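Local coordinates for glycosyl hydrolases family 31 family protein (PDB 6DRU) that releases alpha-xylose from the non-reducing terminal glucose of xyloglucan oligosaccharides, as a retaining-type family 31 glycoside hydrolase, at residues F189-P194 and T214-V219; F135-S140 and F208-T213. All blocks are in the same frame, centred on the assembly; numbering follows the deposited sequence.

Contact 1: residues F189-P194 and T214-V219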
ATOM      1  N   PHE A 189       3.821  29.439  14.409  1.00 57.66           N
ATOM      2  CA  PHE A 189       3.165  28.151  14.223  1.00 57.76           C
ATOM      3  C   PHE A 189       4.216  27.053  14.205  1.00 51.05           C
ATOM      4  O   PHE A 189       5.251  27.192  13.546  1.00 56.50           O
ATOM      5  CB  PHE A 189       2.354  28.153  12.919  1.00 56.27           C
ATOM      6  CG  PHE A 189       1.483  26.940  12.726  1.00 59.31           C
ATOM      7  CD1 PHE A 189       1.997  25.778  12.174  1.00 57.68           C
ATOM      8  CD2 PHE A 189       0.142  26.974  13.070  1.00 55.09           C
ATOM      9  CE1 PHE A 189       1.196  24.667  11.985  1.00 53.44           C
ATOM     10  CE2 PHE A 189      -0.666  25.866  12.881  1.00 53.97           C
ATOM     11  CZ  PHE A 189      -0.137  24.712  12.339  1.00 53.87           C
ATOM     12  N   ILE A 190       3.949  25.967  14.930  1.00 52.69           N
ATOM     13  CA  ILE A 190       4.849  24.823  15.010  1.00 51.43           C
ATOM     14  C   ILE A 190       4.068  23.574  14.632  1.00 56.23           C
ATOM     15  O   ILE A 190       3.096  23.218  15.307  1.00 54.54           O
ATOM     16  CB  ILE A 190       5.459  24.662  16.413  1.00 50.47           C
ATOM     17  CG1 ILE A 190       6.194  25.934  16.829  1.00 46.02           C
ATOM     18  CG2 ILE A 190       6.402  23.465  16.449  1.00 46.00           C
ATOM     19  CD1 ILE A 190       6.743  25.882  18.239  1.00 50.19           C
ATOM     20  N   TRP A 191       4.491  22.913  13.556  1.00 63.30           N
ATOM     21  CA  TRP A 191       3.934  21.627  13.135  1.00 62.26           C
ATOM     22  C   TRP A 191       4.760  20.544  13.816  1.00 57.43           C
ATOM     23  O   TRP A 191       5.773  20.079  13.291  1.00 63.53           O
ATOM     24  CB  TRP A 191       3.951  21.527  11.615  1.00 57.16           C
ATOM     25  CG  TRP A 191       3.396  20.270  10.999  1.00 62.46           C
ATOM     26  CD1 TRP A 191       4.113  19.248  10.448  1.00 60.59           C
ATOM     27  CD2 TRP A 191       2.014  19.926  10.827  1.00 60.44           C
ATOM     28  NE1 TRP A 191       3.269  18.283   9.957  1.00 51.13           N
ATOM     29  CE2 TRP A 191       1.975  18.674  10.178  1.00 51.72           C
ATOM     30  CE3 TRP A 191       0.808  20.547  11.165  1.00 65.44           C
ATOM     31  CZ2 TRP A 191       0.779  18.033   9.865  1.00 50.75           C
ATOM     32  CZ3 TRP A 191      -0.380  19.907  10.851  1.00 60.42           C
ATOM     33  CH2 TRP A 191      -0.385  18.664  10.206  1.00 50.75           C
ATOM     34  N   ASN A 192       4.328  20.149  15.016  1.00 51.14           N
ATOM     35  CA  ASN A 192       5.087  19.240  15.881  1.00 57.73           C
ATOM     36  C   ASN A 192       4.914  17.798  15.400  1.00 65.64           C
ATOM     37  O   ASN A 192       4.226  16.973  16.005  1.00 63.27           O
ATOM     38  CB  ASN A 192       4.647  19.403  17.330  1.00 58.92           C
ATOM     39  CG  ASN A 192       5.516  18.623  18.297  1.00 63.57           C
ATOM     40  OD1 ASN A 192       6.691  18.367  18.031  1.00 61.39           O
ATOM     41  ND2 ASN A 192       4.940  18.237  19.429  1.00 68.32           N
ATOM     42  N   MET A 193       5.573  17.497  14.279  1.00 61.28           N
ATOM     43  CA  MET A 193       5.436  16.207  13.618  1.00 55.09           C
ATOM     44  C   MET A 193       6.795  15.754  13.095  1.00 61.37           C
ATOM     45  O   MET A 193       7.496  16.541  12.435  1.00 63.77           O
ATOM     46  CB  MET A 193       4.427  16.285  12.468  1.00 63.75           C
ATOM     47  CG  MET A 193       3.058  16.811  12.868  1.00 48.32           C
ATOM     48  SD  MET A 193       2.036  15.555  13.655  1.00 60.38           S
ATOM     49  CE  MET A 193       1.473  14.644  12.221  1.00 62.02           C
ATOM     50  N   PRO A 194       7.203  14.514  13.370  1.00 57.85           N
ATOM     51  CA  PRO A 194       8.455  13.988  12.813  1.00 61.20           C
ATOM     52  C   PRO A 194       8.321  13.342  11.442  1.00 51.36           C
ATOM     53  O   PRO A 194       9.330  12.880  10.899  1.00 51.99           O
ATOM     54  CB  PRO A 194       8.856  12.941  13.859  1.00 56.59           C
ATOM     55  CG  PRO A 194       7.551  12.409  14.336  1.00 42.71           C
ATOM     56  CD  PRO A 194       6.579  13.566  14.310  1.00 56.48           C
ATOM     57  N   THR A 214       0.190   8.616  13.518  1.00 60.12           N
ATOM     58  CA  THR A 214      -0.940   8.190  14.328  1.00 57.76           C
ATOM     59  C   THR A 214      -1.578   9.341  15.086  1.00 59.73           C
ATOM     60  O   THR A 214      -2.529   9.114  15.843  1.00 60.32           O
ATOM     61  CB  THR A 214      -0.513   7.098  15.319  1.00 64.91           C
ATOM     62  OG1 THR A 214       0.357   7.661  16.311  1.00 61.97           O
ATOM     63  CG2 THR A 214       0.210   5.971  14.593  1.00 59.72           C
ATOM     64  N   LEU A 215      -1.090  10.569  14.899  1.00 60.82           N
ATOM     65  CA  LEU A 215      -1.549  11.724  15.660  1.00 62.59           C
ATOM     66  C   LEU A 215      -1.038  13.018  15.041  1.00 61.85           C
ATOM     67  O   LEU A 215       0.153  13.137  14.735  1.00 59.61           O
ATOM     68  CB  LEU A 215      -1.087  11.624  17.115  1.00 58.76           C
ATOM     69  CG  LEU A 215      -1.287  12.875  17.974  1.00 54.24           C
ATOM     70  CD1 LEU A 215      -2.764  13.191  18.121  1.00 55.55           C
ATOM     71  CD2 LEU A 215      -0.628  12.710  19.334  1.00 65.03           C
ATOM     72  N   VAL A 216      -1.926  13.994  14.857  1.00 52.23           N
ATOM     73  CA  VAL A 216      -1.563  15.321  14.375  1.00 50.95           C
ATOM     74  C   VAL A 216      -1.412  16.241  15.578  1.00 58.82           C
ATOM     75  O   VAL A 216      -2.198  16.169  16.531  1.00 58.40           O
ATOM     76  CB  VAL A 216      -2.613  15.861  13.384  1.00 51.20           C
ATOM     77  CG1 VAL A 216      -2.187  17.210  12.836  1.00 54.68           C
ATOM     78  CG2 VAL A 216      -2.822  14.874  12.251  1.00 54.35           C
ATOM     79  N   ASP A 217      -0.401  17.109  15.539  1.00 52.84           N
ATOM     80  CA  ASP A 217      -0.057  17.937  16.691  1.00 61.61           C
ATOM     81  C   ASP A 217       0.564  19.236  16.203  1.00 61.43           C
ATOM     82  O   ASP A 217       1.575  19.212  15.494  1.00 57.76           O
ATOM     83  CB  ASP A 217       0.906  17.186  17.620  1.00 56.81           C
ATOM     84  CG  ASP A 217       1.189  17.932  18.913  1.00 68.94           C
ATOM     85  OD1 ASP A 217       0.554  18.979  19.162  1.00 70.42           O
ATOM     86  OD2 ASP A 217       2.046  17.460  19.691  1.00 66.78           O
ATOM     87  N   TYR A 218      -0.036  20.367  16.577  1.00 53.52           N
ATOM     88  CA  TYR A 218       0.543  21.663  16.255  1.00 59.28           C
ATOM     89  C   TYR A 218       0.258  22.647  17.381  1.00 54.21           C
ATOM     90  O   TYR A 218      -0.641  22.445  18.202  1.00 50.46           O
ATOM     91  CB  TYR A 218       0.031  22.204  14.911  1.00 53.50           C
ATOM     92  CG  TYR A 218      -1.448  22.534  14.846  1.00 56.91           C
ATOM     93  CD1 TYR A 218      -1.923  23.774  15.259  1.00 50.50           C
ATOM     94  CD2 TYR A 218      -2.362  21.624  14.333  1.00 60.88           C
ATOM     95  CE1 TYR A 218      -3.269  24.087  15.187  1.00 44.32           C
ATOM     96  CE2 TYR A 218      -3.710  21.929  14.255  1.00 58.03           C
ATOM     97  CZ  TYR A 218      -4.156  23.162  14.682  1.00 49.94           C
ATOM     98  OH  TYR A 218      -5.496  23.470  14.609  1.00 49.30           O
ATOM     99  N   VAL A 219       1.049  23.721  17.407  1.00 50.28           N
ATOM    100  CA  VAL A 219       0.953  24.773  18.412  1.00 56.73           C
ATOM    101  C   VAL A 219       0.947  26.117  17.697  1.00 55.21           C
ATOM    102  O   VAL A 219       1.734  26.338  16.771  1.00 55.26           O
ATOM    103  CB  VAL A 219       2.117  24.710  19.427  1.00 46.18           C
ATOM    104  CG1 VAL A 219       1.992  25.821  20.456  1.00 46.56           C
ATOM    105  CG2 VAL A 219       2.161  23.356  20.114  1.00 52.49           C
TER

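Contact 2: residues F135-S140 and F208-T213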
ATOM      1  N   PHE A 135      -2.180   6.529   9.192  1.00 55.70           N
ATOM      2  CA  PHE A 135      -2.851   7.357   8.203  1.00 58.82           C
ATOM      3  C   PHE A 135      -1.946   8.500   7.769  1.00 65.88           C
ATOM      4  O   PHE A 135      -1.008   8.887   8.471  1.00 59.09           O
ATOM      5  CB  PHE A 135      -4.168   7.929   8.751  1.00 54.68           C
ATOM      6  CG  PHE A 135      -3.996   8.755   9.998  1.00 60.23           C
ATOM      7  CD1 PHE A 135      -4.020   8.158  11.250  1.00 48.18           C
ATOM      8  CD2 PHE A 135      -3.801  10.126   9.918  1.00 59.03           C
ATOM      9  CE1 PHE A 135      -3.856   8.912  12.399  1.00 51.57           C
ATOM     10  CE2 PHE A 135      -3.637  10.884  11.063  1.00 61.51           C
ATOM     11  CZ  PHE A 135      -3.663  10.276  12.305  1.00 62.67           C
ATOM     12  N   SER A 136      -2.249   9.036   6.592  1.00 60.38           N
ATOM     13  CA  SER A 136      -1.680  10.286   6.120  1.00 62.11           C
ATOM     14  C   SER A 136      -2.644  11.422   6.442  1.00 60.20           C
ATOM     15  O   SER A 136      -3.865  11.244   6.436  1.00 67.11           O
ATOM     16  CB  SER A 136      -1.395  10.230   4.618  1.00 59.54           C
ATOM     17  OG  SER A 136      -2.499  10.703   3.868  1.00 85.46           O
ATOM     18  N   ALA A 137      -2.087  12.593   6.736  1.00 59.55           N
ATOM     19  CA  ALA A 137      -2.877  13.724   7.200  1.00 52.90           C
ATOM     20  C   ALA A 137      -2.581  14.951   6.356  1.00 55.35           C
ATOM     21  O   ALA A 137      -1.433  15.194   5.976  1.00 60.13           O
ATOM     22  CB  ALA A 137      -2.594  14.032   8.674  1.00 56.16           C
ATOM     23  N   GLU A 138      -3.629  15.719   6.065  1.00 61.30           N
ATOM     24  CA  GLU A 138      -3.521  16.984   5.347  1.00 55.99           C
ATOM     25  C   GLU A 138      -4.365  18.011   6.086  1.00 57.84           C
ATOM     26  O   GLU A 138      -5.598  17.942   6.052  1.00 60.56           O
ATOM     27  CB  GLU A 138      -3.981  16.834   3.896  1.00 58.14           C
ATOM     28  CG  GLU A 138      -3.066  15.960   3.049  1.00 64.27           C
ATOM     29  CD  GLU A 138      -3.664  15.616   1.699  1.00 88.36           C
ATOM     30  OE1 GLU A 138      -4.033  14.439   1.485  1.00107.62           O
ATOM     31  OE2 GLU A 138      -3.772  16.523   0.851  1.00 95.10           O
ATOM     32  N   PHE A 139      -3.709  18.958   6.749  1.00 54.09           N
ATOM     33  CA  PHE A 139      -4.381  19.994   7.521  1.00 55.75           C
ATOM     34  C   PHE A 139      -4.215  21.336   6.824  1.00 50.83           C
ATOM     35  O   PHE A 139      -3.094  21.731   6.485  1.00 54.38           O
ATOM     36  CB  PHE A 139      -3.836  20.054   8.950  1.00 58.88           C
ATOM     37  CG  PHE A 139      -4.514  19.099   9.894  1.00 62.88           C
ATOM     38  CD1 PHE A 139      -4.735  17.780   9.530  1.00 58.48           C
ATOM     39  CD2 PHE A 139      -4.929  19.522  11.147  1.00 61.58           C
ATOM     40  CE1 PHE A 139      -5.361  16.900  10.396  1.00 56.38           C
ATOM     41  CE2 PHE A 139      -5.553  18.646  12.018  1.00 59.57           C
ATOM     42  CZ  PHE A 139      -5.771  17.334  11.641  1.00 60.88           C
ATOM     43  N   SER A 140      -5.330  22.030   6.609  1.00 49.07           N
ATOM     44  CA  SER A 140      -5.362  23.261   5.833  1.00 51.38           C
ATOM     45  C   SER A 140      -5.826  24.428   6.693  1.00 50.63           C
ATOM     46  O   SER A 140      -6.796  24.311   7.450  1.00 52.59           O
ATOM     47  CB  SER A 140      -6.281  23.111   4.620  1.00 56.79           C
ATOM     48  OG  SER A 140      -5.845  22.053   3.783  1.00 52.99           O
ATOM     49  N   PHE A 208      -0.223  21.793   5.750  1.00 54.11           N
ATOM     50  CA  PHE A 208       0.819  20.881   6.195  1.00 50.40           C
ATOM     51  C   PHE A 208       0.332  19.451   6.021  1.00 54.72           C
ATOM     52  O   PHE A 208      -0.846  19.158   6.249  1.00 60.79           O
ATOM     53  CB  PHE A 208       1.192  21.131   7.657  1.00 49.90           C
ATOM     54  CG  PHE A 208       1.744  22.501   7.914  1.00 62.66           C
ATOM     55  CD1 PHE A 208       0.898  23.563   8.193  1.00 66.71           C
ATOM     56  CD2 PHE A 208       3.109  22.730   7.875  1.00 59.68           C
ATOM     57  CE1 PHE A 208       1.403  24.829   8.429  1.00 65.63           C
ATOM     58  CE2 PHE A 208       3.622  23.993   8.110  1.00 59.92           C
ATOM     59  CZ  PHE A 208       2.767  25.045   8.387  1.00 55.83           C
ATOM     60  N   THR A 209       1.238  18.559   5.618  1.00 60.38           N
ATOM     61  CA  THR A 209       0.899  17.160   5.408  1.00 62.52           C
ATOM     62  C   THR A 209       1.869  16.265   6.168  1.00 61.98           C
ATOM     63  O   THR A 209       3.005  16.652   6.457  1.00 62.61           O
ATOM     64  CB  THR A 209       0.917  16.770   3.918  1.00 58.60           C
ATOM     65  OG1 THR A 209       2.263  16.784   3.430  1.00 69.68           O
ATOM     66  CG2 THR A 209       0.072  17.733   3.095  1.00 55.87           C
ATOM     67  N   ALA A 210       1.402  15.060   6.488  1.00 60.61           N
ATOM     68  CA  ALA A 210       2.212  14.039   7.140  1.00 57.64           C
ATOM     69  C   ALA A 210       2.033  12.734   6.380  1.00 59.58           C
ATOM     70  O   ALA A 210       0.901  12.268   6.207  1.00 64.40           O
ATOM     71  CB  ALA A 210       1.815  13.871   8.609  1.00 52.42           C
ATOM     72  N   ALA A 211       3.145  12.149   5.926  1.00 61.03           N
ATOM     73  CA  ALA A 211       3.070  10.951   5.093  1.00 56.48           C
ATOM     74  C   ALA A 211       2.469   9.775   5.853  1.00 61.85           C
ATOM     75  O   ALA A 211       1.627   9.044   5.318  1.00 59.10           O
ATOM     76  CB  ALA A 211       4.459  10.593   4.566  1.00 48.76           C
ATOM     77  N   SER A 212       2.891   9.572   7.098  1.00 57.74           N
ATOM     78  CA  SER A 212       2.376   8.484   7.915  1.00 50.43           C
ATOM     79  C   SER A 212       2.497   8.888   9.374  1.00 57.96           C
ATOM     80  O   SER A 212       3.579   9.281   9.821  1.00 63.32           O
ATOM     81  CB  SER A 212       3.135   7.179   7.651  1.00 57.11           C
ATOM     82  OG  SER A 212       2.706   6.149   8.526  1.00 60.80           O
ATOM     83  N   THR A 213       1.392   8.798  10.106  1.00 53.69           N
ATOM     84  CA  THR A 213       1.380   9.195  11.506  1.00 63.97           C
ATOM     85  C   THR A 213       0.185   8.551  12.189  1.00 60.23           C
ATOM     86  O   THR A 213      -0.712   8.007  11.540  1.00 63.30           O
ATOM     87  CB  THR A 213       1.333  10.719  11.655  1.00 58.14           C
ATOM     88  OG1 THR A 213       1.430  11.070  13.041  1.00 66.56           O
ATOM     89  CG2 THR A 213       0.032  11.268  11.089  1.00 54.55           C
TER

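Contact 1: residues F189-P194 and T214-V219
Asn-192 and Asp-217 both carry CG anti to the backbone N (chi1 -173° and -174°), which lays their side chains alongside each other, pointing the same way. Asn-192 ND2 donates to Asp-217 OD2 at 3.0 Å. The donor comes in from above the carboxylate plane, 59° out of it. Both groups have further partners. Asp-217 OD2 forms a salt bridge with Arg-30, and Asn-192 bonds Ser-45 through ND2 and the backbone N of Phe-46 through OD1. The amide is thus fixed in rotation, and the Arg-30 salt bridge probably offsets the carboxylate charge.

The strands 187-191 and 216-222 run antiparallel as neighbours in an eight-stranded sheet of the N-terminal beta domain. Ile-190 N to Val-219 O (2.9 Å) and Val-219 N to Ile-190 O (3.0 Å) close the hydrogen-bonded pair. Past it the chain bends in an inverse gamma turn centred on Asn-192.

Phe-189 and Tyr-218 lie nearly parallel but slid apart, with centroids 5.1 Å apart and little overlap. Phe-189 CE2 meets Tyr-218 CD1 at 3.4 Å. Trp-191 reaches Val-216 CG1 with CH2, at 3.5 Å. The bent side chain of Met-193 brings SD to 3.7 Å from Val-216 CA.

Contact 2: residues F135-S140 and F208-T213
Six backbone hydrogen bonds join Phe-135, Ala-137 and Phe-139 to Thr-213, Ala-210 and Phe-208, two for each antiparallel pair. Phe-139 N to Phe-208 O is 2.9 Å, and Phe-208 N to Phe-139 O is 3.0 Å. The Ala-137 and Ala-210 pair is held in the same way, with Ala-210 N to Ala-137 O at 2.9 Å. At the far end, Phe-135 N points almost straight at Thr-213 O (N-H...O angle 177°), and Thr-213 N returns a bond to Phe-135 O.

The register slips by one residue between the last two pairs. Ala-211 and Ser-212 together lie opposite Ser-136, and the chain turns a corner there. Ser-136 CB faces Ala-211 O at 3.3 Å. Beyond the corner, the hydroxyl of Thr-213 is hydrogen-bonded to Leu-215 O.

Phe-135 has CG between its backbone N and carbonyl carbon (chi1 58°). The ring stands up from its own strand, and Thr-213 O, past the corner, comes to lie over one of its faces, toward the rim. The methyl Thr-213 CG2 touches the same ring at CE2, 3.7 Å away. Tyr-126 meets the Phe-135 ring edge-to-face. On the side of the sheet that carries Phe-135, Ala-137 CB and Ala-210 CB are 4.4 Å apart, and Val-216 packs on Ala-137.

Glu-138 and Thr-209 occupy the other side. Their side chains lie side by side, with Glu-138 CG 3.6 Å from Thr-209 CG2. The Glu-138 carboxylate goes on to form a salt bridge with Arg-207.

The arrangement is an antiparallel strand pair interrupted by a beta bulge, within a five-stranded sheet whose apolar side packs against a second sheet, as in a beta-sandwich.

Overall arrangement
The two contacts lie in different sheets, with centres about 10 Å apart. Contact 1 belongs to the eight-stranded mixed sheet and contact 2 to the five-stranded antiparallel one. Their segments alternate along the chain: 135-140, 189-194, 208-213, then 214-219. Segment 208-213 runs directly into 214-219, so the chain passes from one sheet to the other at this point. The contacts meet mainly through packing, with one hydrogen bond, Thr-213 OG1 to Leu-215 O, at the turn between the strands. Trp-191 and Phe-189 lie against Phe-208, with ring planes near parallel, and the Phe-135 ring lies beside Thr-214 and Leu-215. Together they form part of the sandwich core, away from the xylose pocket.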